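Local structure of CHIR AB1 (Gallus gallus, 2VSD) at residues 60-65 against 90-95; 6-11 against 71-76; 43-48 against 56-61. The protein is a chicken Fc receptor of the immunoglobulin superfamily, whose extracellular immunoglobulin domain, the part described here, probably binds the Fc region of IgY antibodies. All blocks are in the same frame, centred on the assembly; numbering follows the deposited sequence.

Contact 1: 60-65 against 90-95; sequences FAVTNL and VELVLT
Val62 and Leu94 meet through their methyl ends, the two side chains sliding past each other in opposite directions. Val62 CG1 fits against both branches of the leucine, 3.7 Å from Leu94 CD1 and 3.8 Å from Leu94 CD2. It reaches them because CG1 stands anti to the backbone N of Val62 (chi1 180°). The other methyl, Val62 CG2, makes a looser approach to Leu92 CD2, at 4.4 Å. Leu94 CD1 also lies against main chain, 3.8 Å from Asn64 O, where the chain turns after Val62. No hydrogen bond joins the two segments; their side chains meet through methyl groups alone.

Asp67 braces the turn: its OD2 accepts the backbone N-H groups of Thr63 and Asn64. Leu65 lies at the margin, touched by mannose and N-acetylglucosamine units of the attached glycan. The contact thus closes one end of the immunoglobulin sandwich. Just past strand 55-61, Val62 is hydrogen-bonded through its backbone to Gly19 and Asp20 and packs on Leu18 and on Val22 of strand 21-27, while Leu92, at the end of strand 81-92, is hydrogen-bonded through its backbone to Gly69 and rests on Tyr71 of strand 69-78.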
ATOM      1  N   PHE A  60     -12.180  -0.058  13.066  1.00 21.19           N
ATOM      2  CA  PHE A  60     -12.140  -1.526  13.102  1.00 20.91           C
ATOM      3  C   PHE A  60     -12.193  -2.062  14.520  1.00 20.32           C
ATOM      4  O   PHE A  60     -11.886  -1.344  15.510  1.00 19.90           O
ATOM      5  CB  PHE A  60     -10.922  -2.079  12.353  1.00 21.61           C
ATOM      6  CG  PHE A  60      -9.597  -1.525  12.817  1.00 22.19           C
ATOM      7  CD1 PHE A  60      -8.837  -2.199  13.776  1.00 23.49           C
ATOM      8  CD2 PHE A  60      -9.084  -0.350  12.261  1.00 24.51           C
ATOM      9  CE1 PHE A  60      -7.608  -1.699  14.198  1.00 23.35           C
ATOM     10  CE2 PHE A  60      -7.869   0.154  12.681  1.00 21.30           C
ATOM     11  CZ  PHE A  60      -7.115  -0.520  13.626  1.00 20.21           C
ATOM     12  N   ALA A  61     -12.606  -3.321  14.631  1.00 18.48           N
ATOM     13  CA  ALA A  61     -12.622  -3.965  15.935  1.00 18.57           C
ATOM     14  C   ALA A  61     -11.225  -4.470  16.261  1.00 17.37           C
ATOM     15  O   ALA A  61     -10.506  -4.954  15.376  1.00 18.67           O
ATOM     16  CB  ALA A  61     -13.618  -5.113  15.925  1.00 18.90           C
ATOM     17  N   VAL A  62     -10.834  -4.349  17.526  1.00 17.44           N
ATOM     18  CA  VAL A  62      -9.598  -4.960  18.012  1.00 17.38           C
ATOM     19  C   VAL A  62      -9.917  -6.439  18.238  1.00 18.31           C
ATOM     20  O   VAL A  62     -10.772  -6.774  19.089  1.00 20.03           O
ATOM     21  CB  VAL A  62      -9.124  -4.275  19.302  1.00 17.38           C
ATOM     22  CG1 VAL A  62      -7.829  -4.914  19.817  1.00 17.30           C
ATOM     23  CG2 VAL A  62      -8.936  -2.731  19.057  1.00 17.30           C
ATOM     24  N   THR A  63      -9.310  -7.322  17.450  1.00 18.00           N
ATOM     25  CA  THR A  63      -9.654  -8.740  17.538  1.00 19.15           C
ATOM     26  C   THR A  63      -8.470  -9.589  17.969  1.00 21.28           C
ATOM     27  O   THR A  63      -8.621 -10.792  18.194  1.00 22.45           O
ATOM     28  CB  THR A  63     -10.169  -9.267  16.200  1.00 20.39           C
ATOM     29  OG1 THR A  63      -9.102  -9.230  15.225  1.00 22.08           O
ATOM     30  CG2 THR A  63     -11.346  -8.415  15.716  1.00 20.18           C
ATOM     31  N   ASN A  64      -7.284  -9.007  18.066  1.00 20.47           N
ATOM     32  CA  ASN A  64      -6.187  -9.853  18.570  1.00 21.62           C
ATOM     33  C   ASN A  64      -5.024  -9.003  19.027  1.00 21.12           C
ATOM     34  O   ASN A  64      -5.005  -7.801  18.779  1.00 20.67           O
ATOM     35  CB  ASN A  64      -5.764 -10.875  17.517  1.00 22.70           C
ATOM     36  CG  ASN A  64      -5.138 -10.212  16.299  1.00 27.06           C
ATOM     37  OD1 ASN A  64      -5.822  -9.771  15.377  1.00 34.26           O
ATOM     38  ND2 ASN A  64      -3.845 -10.098  16.323  1.00 29.50           N
ATOM     39  N   LEU A  65      -4.069  -9.627  19.705  1.00 19.97           N
ATOM     40  CA  LEU A  65      -2.962  -8.902  20.309  1.00 20.65           C
ATOM     41  C   LEU A  65      -2.082  -8.218  19.262  1.00 20.11           C
ATOM     42  O   LEU A  65      -1.411  -7.223  19.606  1.00 21.83           O
ATOM     43  CB  LEU A  65      -2.089  -9.871  21.113  1.00 21.74           C
ATOM     44  CG  LEU A  65      -2.786 -10.507  22.324  1.00 23.76           C
ATOM     45  CD1 LEU A  65      -1.803 -11.522  22.972  1.00 22.59           C
ATOM     46  CD2 LEU A  65      -3.294  -9.511  23.317  1.00 26.99           C
ATOM     47  N   VAL A  90       1.036   7.070  15.983  1.00 21.04           N
ATOM     48  CA  VAL A  90       0.151   6.985  17.165  1.00 21.18           C
ATOM     49  C   VAL A  90       0.174   5.521  17.566  1.00 20.70           C
ATOM     50  O   VAL A  90       0.054   4.637  16.701  1.00 20.63           O
ATOM     51  CB  VAL A  90      -1.284   7.458  16.871  1.00 21.68           C
ATOM     52  CG1 VAL A  90      -2.163   7.448  18.144  1.00 22.85           C
ATOM     53  CG2 VAL A  90      -1.267   8.900  16.326  1.00 22.36           C
ATOM     54  N   GLU A  91       0.350   5.262  18.855  1.00 20.33           N
ATOM     55  CA  GLU A  91       0.511   3.900  19.339  1.00 19.30           C
ATOM     56  C   GLU A  91      -0.815   3.372  19.919  1.00 19.95           C
ATOM     57  O   GLU A  91      -1.433   4.042  20.777  1.00 19.15           O
ATOM     58  CB  GLU A  91       1.612   3.888  20.383  1.00 19.84           C
ATOM     59  CG  GLU A  91       2.131   2.484  20.699  1.00 20.42           C
ATOM     60  CD  GLU A  91       3.120   1.944  19.676  1.00 23.06           C
ATOM     61  OE1 GLU A  91       3.600   2.703  18.803  1.00 23.80           O
ATOM     62  OE2 GLU A  91       3.466   0.748  19.794  1.00 26.54           O
ATOM     63  N   LEU A  92      -1.259   2.207  19.414  1.00 18.66           N
ATOM     64  CA  LEU A  92      -2.355   1.432  20.068  1.00 18.86           C
ATOM     65  C   LEU A  92      -1.769   0.472  21.107  1.00 19.37           C
ATOM     66  O   LEU A  92      -0.961  -0.425  20.795  1.00 18.61           O
ATOM     67  CB  LEU A  92      -3.179   0.668  19.017  1.00 18.25           C
ATOM     68  CG  LEU A  92      -4.326  -0.164  19.606  1.00 19.62           C
ATOM     69  CD1 LEU A  92      -5.324   0.778  20.375  1.00 19.94           C
ATOM     70  CD2 LEU A  92      -5.000  -0.875  18.466  1.00 20.90           C
ATOM     71  N   VAL A  93      -2.159   0.688  22.365  1.00 19.71           N
ATOM     72  CA  VAL A  93      -1.636  -0.064  23.484  1.00 20.44           C
ATOM     73  C   VAL A  93      -2.814  -0.822  24.017  1.00 21.82           C
ATOM     74  O   VAL A  93      -3.832  -0.228  24.304  1.00 22.40           O
ATOM     75  CB  VAL A  93      -1.125   0.880  24.611  1.00 20.32           C
ATOM     76  CG1 VAL A  93      -0.611   0.024  25.800  1.00 21.79           C
ATOM     77  CG2 VAL A  93      -0.038   1.811  24.073  1.00 21.04           C
ATOM     78  N   LEU A  94      -2.683  -2.134  24.154  1.00 24.31           N
ATOM     79  CA  LEU A  94      -3.840  -2.903  24.572  1.00 27.59           C
ATOM     80  C   LEU A  94      -3.805  -3.167  26.054  1.00 31.83           C
ATOM     81  O   LEU A  94      -2.777  -3.583  26.604  1.00 31.39           O
ATOM     82  CB  LEU A  94      -3.976  -4.196  23.756  1.00 27.33           C
ATOM     83  CG  LEU A  94      -4.308  -3.905  22.291  1.00 25.41           C
ATOM     84  CD1 LEU A  94      -4.459  -5.153  21.406  1.00 27.98           C
ATOM     85  CD2 LEU A  94      -5.564  -3.025  22.168  1.00 23.27           C
ATOM     86  N   THR A  95      -4.927  -2.803  26.670  1.00 34.67           N
ATOM     87  CA  THR A  95      -5.374  -3.287  27.962  1.00 38.21           C
ATOM     88  C   THR A  95      -4.839  -2.507  29.152  1.00 39.33           C
ATOM     89  O   THR A  95      -5.533  -1.593  29.616  1.00 41.88           O
ATOM     90  CB  THR A  95      -5.207  -4.806  28.057  1.00 38.63           C
ATOM     91  OG1 THR A  95      -6.501  -5.397  27.892  1.00 40.51           O
ATOM     92  CG2 THR A  95      -4.595  -5.205  29.358  1.00 39.53           C
TER

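Contact 2: 6-11 against 71-76; sequences PSLSLH and YQCRYQ
Leu8, on the facing sheet of an immunoglobulin beta sandwich, and Pro6, just before its strand, press onto Cys73. Strand 7-11 belongs to the three-stranded sheet and strand 71-76 to the four-stranded one; their axes come within 6.7 Å at an angle of 141°, and no hydrogen bond passes between them. Cys73 forms the disulfide with Cys26, the bond that pins the two sheets of such a domain together, and the contact packs around its sulfur. Leu8 CD1 lies 4.0 Å from Cys73 SG, and Pro6 CB approaches the same sulfur equally closely. The second branch of the leucine turns to the main chain: with CG anti to the backbone N (chi1 -178°), CD2 settles 3.3 Å from Tyr71 O and touches Tyr71 CB.

The tight interior gives way to polar groups on the far side of strand 71-76. There Gln72 and Arg74 leave the backbone away from strand 7-11; Gln72 NE2 bonds to Ser87 O, and Arg74 NH1 bonds to Gln36 and also reaches the second subunit. Ser7 likewise points away from the contact, into an exposed position. Tyr71 begins toward the interior, but its ring leads off to a hydroxyl bonded to Asp67 O, as in the tyrosine corner of immunoglobulin domains.

At the other end, Tyr75 sends its hydroxyl to Pro4 O, just before the contact, a bond that probably helps to hold the ring beside the N-terminal segment. The proline crosses this ring at its edge: Pro6 CG lies in the ring plane, and Pro6 CB is 3.8 Å from Tyr75 CD1.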
ATOM      1  N   PRO A   6       0.300  14.329   6.551  1.00 30.66           N
ATOM      2  CA  PRO A   6      -0.984  14.163   7.229  1.00 29.08           C
ATOM      3  C   PRO A   6      -0.784  13.992   8.742  1.00 27.43           C
ATOM      4  O   PRO A   6       0.326  13.766   9.192  1.00 27.75           O
ATOM      5  CB  PRO A   6      -1.550  12.884   6.594  1.00 29.06           C
ATOM      6  CG  PRO A   6      -0.315  12.064   6.252  1.00 29.68           C
ATOM      7  CD  PRO A   6       0.742  13.087   5.867  1.00 29.87           C
ATOM      8  N   SER A   7      -1.857  14.096   9.509  1.00 26.58           N
ATOM      9  CA  SER A   7      -1.777  13.776  10.940  1.00 26.03           C
ATOM     10  C   SER A   7      -2.856  12.768  11.328  1.00 25.65           C
ATOM     11  O   SER A   7      -3.930  12.715  10.735  1.00 26.07           O
ATOM     12  CB  SER A   7      -1.892  15.058  11.773  1.00 26.12           C
ATOM     13  OG  SER A   7      -3.182  15.586  11.604  1.00 27.84           O
ATOM     14  N   LEU A   8      -2.565  11.975  12.346  1.00 24.86           N
ATOM     15  CA  LEU A   8      -3.379  10.800  12.650  1.00 23.84           C
ATOM     16  C   LEU A   8      -3.827  10.933  14.100  1.00 24.16           C
ATOM     17  O   LEU A   8      -3.033  11.326  14.985  1.00 23.68           O
ATOM     18  CB  LEU A   8      -2.542   9.536  12.413  1.00 24.17           C
ATOM     19  CG  LEU A   8      -3.158   8.138  12.599  1.00 21.18           C
ATOM     20  CD1 LEU A   8      -4.323   7.882  11.652  1.00 23.24           C
ATOM     21  CD2 LEU A   8      -2.030   7.066  12.472  1.00 21.78           C
ATOM     22  N   SER A   9      -5.106  10.665  14.335  1.00 24.65           N
ATOM     23  CA  SER A   9      -5.585  10.572  15.701  1.00 25.14           C
ATOM     24  C   SER A   9      -6.187   9.194  15.953  1.00 24.49           C
ATOM     25  O   SER A   9      -6.640   8.514  15.025  1.00 24.01           O
ATOM     26  CB  SER A   9      -6.589  11.690  16.002  1.00 25.97           C
ATOM     27  OG  SER A   9      -7.737  11.560  15.202  1.00 30.27           O
ATOM     28  N   LEU A  10      -6.171   8.795  17.213  1.00 23.74           N
ATOM     29  CA  LEU A  10      -6.737   7.517  17.637  1.00 22.58           C
ATOM     30  C   LEU A  10      -7.786   7.714  18.729  1.00 23.28           C
ATOM     31  O   LEU A  10      -7.496   8.358  19.749  1.00 22.15           O
ATOM     32  CB  LEU A  10      -5.605   6.627  18.129  1.00 23.49           C
ATOM     33  CG  LEU A  10      -5.986   5.414  18.992  1.00 22.69           C
ATOM     34  CD1 LEU A  10      -6.676   4.345  18.144  1.00 21.34           C
ATOM     35  CD2 LEU A  10      -4.756   4.845  19.696  1.00 22.89           C
ATOM     36  N   HIS A  11      -8.978   7.139  18.538  1.00 22.97           N
ATOM     37  CA  HIS A  11     -10.043   7.237  19.564  1.00 25.00           C
ATOM     38  C   HIS A  11     -10.756   5.902  19.641  1.00 23.84           C
ATOM     39  O   HIS A  11     -11.164   5.376  18.615  1.00 23.18           O
ATOM     40  CB  HIS A  11     -11.072   8.327  19.222  1.00 26.24           C
ATOM     41  CG  HIS A  11     -10.485   9.709  19.135  1.00 31.78           C
ATOM     42  ND1 HIS A  11     -10.053  10.260  17.946  1.00 37.18           N
ATOM     43  CD2 HIS A  11     -10.198  10.621  20.094  1.00 36.48           C
ATOM     44  CE1 HIS A  11      -9.553  11.464  18.171  1.00 38.53           C
ATOM     45  NE2 HIS A  11      -9.626  11.706  19.468  1.00 38.38           N
ATOM     46  N   TYR A  71       0.834   2.949  14.566  1.00 16.38           N
ATOM     47  CA  TYR A  71       0.022   3.347  13.411  1.00 16.82           C
ATOM     48  C   TYR A  71       0.474   4.661  12.781  1.00 18.37           C
ATOM     49  O   TYR A  71       0.797   5.621  13.479  1.00 17.15           O
ATOM     50  CB  TYR A  71      -1.455   3.431  13.769  1.00 17.94           C
ATOM     51  CG  TYR A  71      -2.083   2.061  13.965  1.00 17.10           C
ATOM     52  CD1 TYR A  71      -2.026   1.419  15.218  1.00 17.80           C
ATOM     53  CD2 TYR A  71      -2.703   1.402  12.902  1.00 18.34           C
ATOM     54  CE1 TYR A  71      -2.605   0.163  15.416  1.00 15.97           C
ATOM     55  CE2 TYR A  71      -3.273   0.110  13.089  1.00 17.35           C
ATOM     56  CZ  TYR A  71      -3.213  -0.477  14.345  1.00 15.85           C
ATOM     57  OH  TYR A  71      -3.754  -1.735  14.535  1.00 17.39           O
ATOM     58  N   GLN A  72       0.469   4.690  11.454  1.00 17.91           N
ATOM     59  CA  GLN A  72       0.777   5.904  10.695  1.00 18.69           C
ATOM     60  C   GLN A  72      -0.123   5.983   9.499  1.00 19.59           C
ATOM     61  O   GLN A  72      -0.648   4.951   9.053  1.00 19.30           O
ATOM     62  CB  GLN A  72       2.223   5.879  10.220  1.00 18.63           C
ATOM     63  CG  GLN A  72       3.231   6.071  11.316  1.00 20.62           C
ATOM     64  CD  GLN A  72       4.622   5.755  10.844  1.00 22.24           C
ATOM     65  OE1 GLN A  72       4.938   4.605  10.548  1.00 23.46           O
ATOM     66  NE2 GLN A  72       5.460   6.782  10.727  1.00 24.26           N
ATOM     67  N   CYS A  73      -0.280   7.181   8.932  1.00 19.24           N
ATOM     68  CA  CYS A  73      -1.023   7.286   7.672  1.00 20.56           C
ATOM     69  C   CYS A  73      -0.242   8.090   6.629  1.00 21.29           C
ATOM     70  O   CYS A  73       0.643   8.880   6.992  1.00 21.25           O
ATOM     71  CB  CYS A  73      -2.472   7.789   7.882  1.00 20.43           C
ATOM     72  SG  CYS A  73      -2.663   9.530   8.379  1.00 24.59           S
ATOM     73  N   ARG A  74      -0.561   7.822   5.357  1.00 22.05           N
ATOM     74  CA  ARG A  74       0.145   8.325   4.182  1.00 23.40           C
ATOM     75  C   ARG A  74      -0.957   8.565   3.162  1.00 23.21           C
ATOM     76  O   ARG A  74      -1.947   7.823   3.130  1.00 23.12           O
ATOM     77  CB  ARG A  74       1.046   7.184   3.695  1.00 23.72           C
ATOM     78  CG  ARG A  74       1.943   7.427   2.559  1.00 26.05           C
ATOM     79  CD  ARG A  74       2.855   6.249   2.504  1.00 24.79           C
ATOM     80  NE  ARG A  74       3.795   6.297   1.398  1.00 31.92           N
ATOM     81  CZ  ARG A  74       3.819   5.459   0.375  1.00 30.08           C
ATOM     82  NH1 ARG A  74       2.922   4.482   0.240  1.00 25.83           N
ATOM     83  NH2 ARG A  74       4.744   5.637  -0.554  1.00 32.85           N
ATOM     84  N   TYR A  75      -0.821   9.568   2.303  1.00 23.66           N
ATOM     85  CA  TYR A  75      -1.807   9.712   1.213  1.00 23.95           C
ATOM     86  C   TYR A  75      -1.129  10.014  -0.112  1.00 23.97           C
ATOM     87  O   TYR A  75       0.022  10.441  -0.115  1.00 22.05           O
ATOM     88  CB  TYR A  75      -2.914  10.725   1.534  1.00 26.39           C
ATOM     89  CG  TYR A  75      -2.462  12.159   1.625  1.00 26.72           C
ATOM     90  CD1 TYR A  75      -1.900  12.661   2.802  1.00 27.90           C
ATOM     91  CD2 TYR A  75      -2.633  13.034   0.547  1.00 29.42           C
ATOM     92  CE1 TYR A  75      -1.481  13.996   2.902  1.00 29.38           C
ATOM     93  CE2 TYR A  75      -2.218  14.373   0.632  1.00 29.10           C
ATOM     94  CZ  TYR A  75      -1.638  14.845   1.812  1.00 29.55           C
ATOM     95  OH  TYR A  75      -1.222  16.172   1.934  1.00 30.05           O
ATOM     96  N   GLN A  76      -1.846   9.714  -1.201  1.00 24.89           N
ATOM     97  CA  GLN A  76      -1.303   9.735  -2.558  1.00 26.13           C
ATOM     98  C   GLN A  76      -2.326  10.229  -3.562  1.00 26.64           C
ATOM     99  O   GLN A  76      -3.529   9.947  -3.466  1.00 26.33           O
ATOM    100  CB  GLN A  76      -0.840   8.328  -3.004  1.00 27.41           C
ATOM    101  CG  GLN A  76       0.184   7.652  -2.120  1.00 26.76           C
ATOM    102  CD  GLN A  76       0.716   6.360  -2.737  1.00 26.61           C
ATOM    103  OE1 GLN A  76      -0.051   5.546  -3.270  1.00 25.10           O
ATOM    104  NE2 GLN A  76       2.027   6.177  -2.674  1.00 28.09           N
TER

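Contact 3: 43-48 against 56-61; sequences LRFDKE and AEFSFA. Unlike the reference sequence in segment 43-48: Asp46 (reference Asn).
Lys47 lays its aliphatic chain along the ring of Phe58 and ends on the main chain beside it. CD sits over one face, offset toward the rim, in a CH-pi contact 4.1 Å from the centroid of the Phe58 ring, while Lys47 CG is 3.7 Å from Phe58 CE1. A bend at chi3 (-70°) lifts the ammonium away from the ring face, too far for more than a weak attraction to it, and NZ donates to the backbone instead: Lys47 NZ to Glu57 O is 2.9 Å, with a C=O...N angle of 163° that places the nitrogen almost in line with the carbonyl. A water accepts from Glu57 N and, weakly, from Lys47 NZ.

Phe58 is also met by Phe45, whose CB is 3.7 Å from Phe58 CD1. These residues lie on outermost strands of the two sheets of the immunoglobulin sandwich, 42-49 and 55-61, so the contact closes one flank of the core. Each strand is hydrogen-bonded within its own sheet, Phe58 to Leu24 and Lys47 to Val35. Arg44 and Phe45 together face Leu37 in a classic beta bulge, and both side chains start toward the opposing sheet.

The bulge pair then shares Phe60. Phe45 CE2 comes over a face of that ring, 3.6 Å from Phe60 CD2, with the two ring planes at 54°. Arg44, extended from CG to NE, makes an off-centre cation-pi contact, its CZ 4.5 Å from the Phe60 centroid. Its NH1 is held by a salt bridge to Asp67, and a water in the guanidinium plane links NH2 to Ala61 O. Asp46 leaves the backbone away from this interior, and its OD2 accepts a hydrogen bond from Gln76 of the second subunit, beside the salt bridge to Arg74 of that subunit.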
ATOM      1  N   LEU A  43       1.791  -1.699   5.266  1.00 19.19           N
ATOM      2  CA  LEU A  43       0.424  -1.254   4.937  1.00 17.95           C
ATOM      3  C   LEU A  43      -0.619  -2.207   5.509  1.00 18.93           C
ATOM      4  O   LEU A  43      -0.519  -3.454   5.289  1.00 17.80           O
ATOM      5  CB  LEU A  43       0.260  -1.178   3.394  1.00 18.59           C
ATOM      6  CG  LEU A  43      -1.152  -0.865   2.902  1.00 20.54           C
ATOM      7  CD1 LEU A  43      -1.336   0.613   3.124  1.00 23.87           C
ATOM      8  CD2 LEU A  43      -1.390  -1.214   1.391  1.00 19.72           C
ATOM      9  N   ARG A  44      -1.606  -1.633   6.233  1.00 16.82           N
ATOM     10  CA  ARG A  44      -2.720  -2.425   6.731  1.00 18.02           C
ATOM     11  C   ARG A  44      -3.997  -2.270   5.893  1.00 19.55           C
ATOM     12  O   ARG A  44      -4.527  -3.268   5.382  1.00 19.24           O
ATOM     13  CB  ARG A  44      -2.995  -2.161   8.231  1.00 17.82           C
ATOM     14  CG  ARG A  44      -3.970  -3.203   8.780  1.00 19.15           C
ATOM     15  CD  ARG A  44      -4.233  -3.091  10.235  1.00 20.92           C
ATOM     16  NE  ARG A  44      -5.214  -4.118  10.606  1.00 22.21           N
ATOM     17  CZ  ARG A  44      -5.660  -4.362  11.834  1.00 26.81           C
ATOM     18  NH1 ARG A  44      -5.184  -3.687  12.882  1.00 21.64           N
ATOM     19  NH2 ARG A  44      -6.572  -5.322  12.012  1.00 23.24           N
ATOM     20  N   PHE A  45      -4.474  -1.031   5.746  1.00 20.33           N
ATOM     21  CA  PHE A  45      -5.706  -0.721   5.008  1.00 20.36           C
ATOM     22  C   PHE A  45      -5.441   0.443   4.090  1.00 21.51           C
ATOM     23  O   PHE A  45      -4.534   1.264   4.321  1.00 21.01           O
ATOM     24  CB  PHE A  45      -6.813  -0.246   5.957  1.00 20.15           C
ATOM     25  CG  PHE A  45      -7.206  -1.250   7.000  1.00 20.64           C
ATOM     26  CD1 PHE A  45      -7.693  -2.504   6.625  1.00 22.35           C
ATOM     27  CD2 PHE A  45      -7.141  -0.923   8.347  1.00 19.93           C
ATOM     28  CE1 PHE A  45      -8.115  -3.425   7.585  1.00 23.19           C
ATOM     29  CE2 PHE A  45      -7.547  -1.835   9.316  1.00 19.75           C
ATOM     30  CZ  PHE A  45      -8.027  -3.077   8.937  1.00 23.53           C
ATOM     31  N   ASP A  46      -6.237   0.528   3.033  1.00 23.17           N
ATOM     32  CA  ASP A  46      -6.297   1.789   2.301  1.00 25.22           C
ATOM     33  C   ASP A  46      -7.742   2.051   1.952  1.00 26.99           C
ATOM     34  O   ASP A  46      -8.571   1.131   2.016  1.00 28.45           O
ATOM     35  CB  ASP A  46      -5.361   1.823   1.080  1.00 25.23           C
ATOM     36  CG  ASP A  46      -5.787   0.875  -0.047  1.00 26.78           C
ATOM     37  OD1 ASP A  46      -6.852   0.254   0.022  1.00 28.37           O
ATOM     38  OD2 ASP A  46      -4.999   0.743  -0.990  1.00 29.91           O
ATOM     39  N   LYS A  47      -8.053   3.304   1.640  1.00 28.37           N
ATOM     40  CA  LYS A  47      -9.391   3.673   1.174  1.00 30.04           C
ATOM     41  C   LYS A  47      -9.386   5.026   0.464  1.00 30.72           C
ATOM     42  O   LYS A  47      -8.452   5.822   0.597  1.00 29.91           O
ATOM     43  CB  LYS A  47     -10.373   3.708   2.342  1.00 30.61           C
ATOM     44  CG  LYS A  47     -10.093   4.816   3.341  1.00 31.83           C
ATOM     45  CD  LYS A  47     -10.990   4.684   4.571  1.00 35.25           C
ATOM     46  CE  LYS A  47     -12.421   4.999   4.254  1.00 37.17           C
ATOM     47  NZ  LYS A  47     -13.333   4.690   5.390  1.00 40.23           N
ATOM     48  N   GLU A  48     -10.454   5.281  -0.279  1.00 32.14           N
ATOM     49  CA  GLU A  48     -10.630   6.542  -0.991  1.00 34.41           C
ATOM     50  C   GLU A  48     -11.055   7.623  -0.018  1.00 34.72           C
ATOM     51  O   GLU A  48     -11.831   7.361   0.894  1.00 34.83           O
ATOM     52  CB  GLU A  48     -11.746   6.398  -2.039  1.00 34.71           C
ATOM     53  CG  GLU A  48     -11.616   5.210  -2.963  1.00 38.76           C
ATOM     54  CD  GLU A  48     -12.184   3.893  -2.407  1.00 44.14           C
ATOM     55  OE1 GLU A  48     -12.211   3.685  -1.159  1.00 45.12           O
ATOM     56  OE2 GLU A  48     -12.580   3.037  -3.248  1.00 45.95           O
ATOM     57  N   ALA A  56      -9.907  10.747   6.238  1.00 29.85           N
ATOM     58  CA  ALA A  56     -10.378   9.382   6.006  1.00 28.26           C
ATOM     59  C   ALA A  56     -10.331   8.745   7.379  1.00 27.21           C
ATOM     60  O   ALA A  56      -9.392   8.988   8.110  1.00 26.66           O
ATOM     61  CB  ALA A  56      -9.433   8.633   5.072  1.00 27.35           C
ATOM     62  N   GLU A  57     -11.342   7.956   7.727  1.00 26.64           N
ATOM     63  CA  GLU A  57     -11.374   7.281   9.020  1.00 26.33           C
ATOM     64  C   GLU A  57     -11.307   5.790   8.784  1.00 25.24           C
ATOM     65  O   GLU A  57     -12.016   5.269   7.911  1.00 25.28           O
ATOM     66  CB  GLU A  57     -12.664   7.605   9.783  1.00 27.79           C
ATOM     67  CG  GLU A  57     -12.656   8.987  10.403  1.00 30.26           C
ATOM     68  CD  GLU A  57     -13.765   9.181  11.414  1.00 33.03           C
ATOM     69  OE1 GLU A  57     -14.719   8.375  11.441  1.00 33.35           O
ATOM     70  OE2 GLU A  57     -13.667  10.147  12.197  1.00 38.94           O
ATOM     71  N   PHE A  58     -10.456   5.109   9.548  1.00 23.04           N
ATOM     72  CA  PHE A  58     -10.378   3.668   9.492  1.00 22.63           C
ATOM     73  C   PHE A  58     -10.911   3.199  10.826  1.00 21.81           C
ATOM     74  O   PHE A  58     -10.254   3.388  11.854  1.00 23.17           O
ATOM     75  CB  PHE A  58      -8.914   3.216   9.333  1.00 21.13           C
ATOM     76  CG  PHE A  58      -8.247   3.746   8.097  1.00 23.51           C
ATOM     77  CD1 PHE A  58      -8.245   2.992   6.915  1.00 22.89           C
ATOM     78  CD2 PHE A  58      -7.649   5.008   8.090  1.00 22.37           C
ATOM     79  CE1 PHE A  58      -7.641   3.482   5.768  1.00 22.98           C
ATOM     80  CE2 PHE A  58      -7.051   5.513   6.942  1.00 23.22           C
ATOM     81  CZ  PHE A  58      -7.043   4.750   5.779  1.00 22.02           C
ATOM     82  N   SER A  59     -12.083   2.583  10.833  1.00 22.96           N
ATOM     83  CA  SER A  59     -12.655   2.095  12.084  1.00 22.98           C
ATOM     84  C   SER A  59     -12.673   0.587  12.010  1.00 22.88           C
ATOM     85  O   SER A  59     -13.116   0.023  10.987  1.00 22.78           O
ATOM     86  CB  SER A  59     -14.078   2.610  12.296  1.00 23.77           C
ATOM     87  OG  SER A  59     -14.088   4.008  12.468  1.00 27.65           O
ATOM     88  N   PHE A  60     -12.180  -0.058  13.066  1.00 21.19           N
ATOM     89  CA  PHE A  60     -12.140  -1.526  13.102  1.00 20.91           C
ATOM     90  C   PHE A  60     -12.193  -2.062  14.520  1.00 20.32           C
ATOM     91  O   PHE A  60     -11.886  -1.344  15.510  1.00 19.90           O
ATOM     92  CB  PHE A  60     -10.922  -2.079  12.353  1.00 21.61           C
ATOM     93  CG  PHE A  60      -9.597  -1.525  12.817  1.00 22.19           C
ATOM     94  CD1 PHE A  60      -8.837  -2.199  13.776  1.00 23.49           C
ATOM     95  CD2 PHE A  60      -9.084  -0.350  12.261  1.00 24.51           C
ATOM     96  CE1 PHE A  60      -7.608  -1.699  14.198  1.00 23.35           C
ATOM     97  CE2 PHE A  60      -7.869   0.154  12.681  1.00 21.30           C
ATOM     98  CZ  PHE A  60      -7.115  -0.520  13.626  1.00 20.21           C
ATOM     99  N   ALA A  61     -12.606  -3.321  14.631  1.00 18.48           N
ATOM    100  CA  ALA A  61     -12.622  -3.965  15.935  1.00 18.57           C
ATOM    101  C   ALA A  61     -11.225  -4.470  16.261  1.00 17.37           C
ATOM    102  O   ALA A  61     -10.506  -4.954  15.376  1.00 18.67           O
ATOM    103  CB  ALA A  61     -13.618  -5.113  15.925  1.00 18.90           C
TER
HETATM  104  O   HOH W   1      -8.396  -6.595  14.296  1.00 28.91           O
HETATM  105  O   HOH W   2     -13.429   7.907   5.686  1.00 35.53           O

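In the fold
From the N terminus, segment 6-11 opens contact 2, the longest of the three loops, which closes only at 71-76. Contact 3 is nested wholly within it, running from 43-48 to 56-61 through a short connection. Contact 1 starts on the strand that ends contact 3, sharing Phe60 and Ala61, and closes at 90-95 beyond the end of contact 2, so contacts 1 and 2 cross. All three bridge the two sheets: contact 2 near the middle, contact 3 at one flank and contact 1 at one end. Val90 and Tyr71 link contacts 1 and 2 within the four-stranded sheet, and the Tyr71 hydroxyl reaches the Phe60 ring of contact 3.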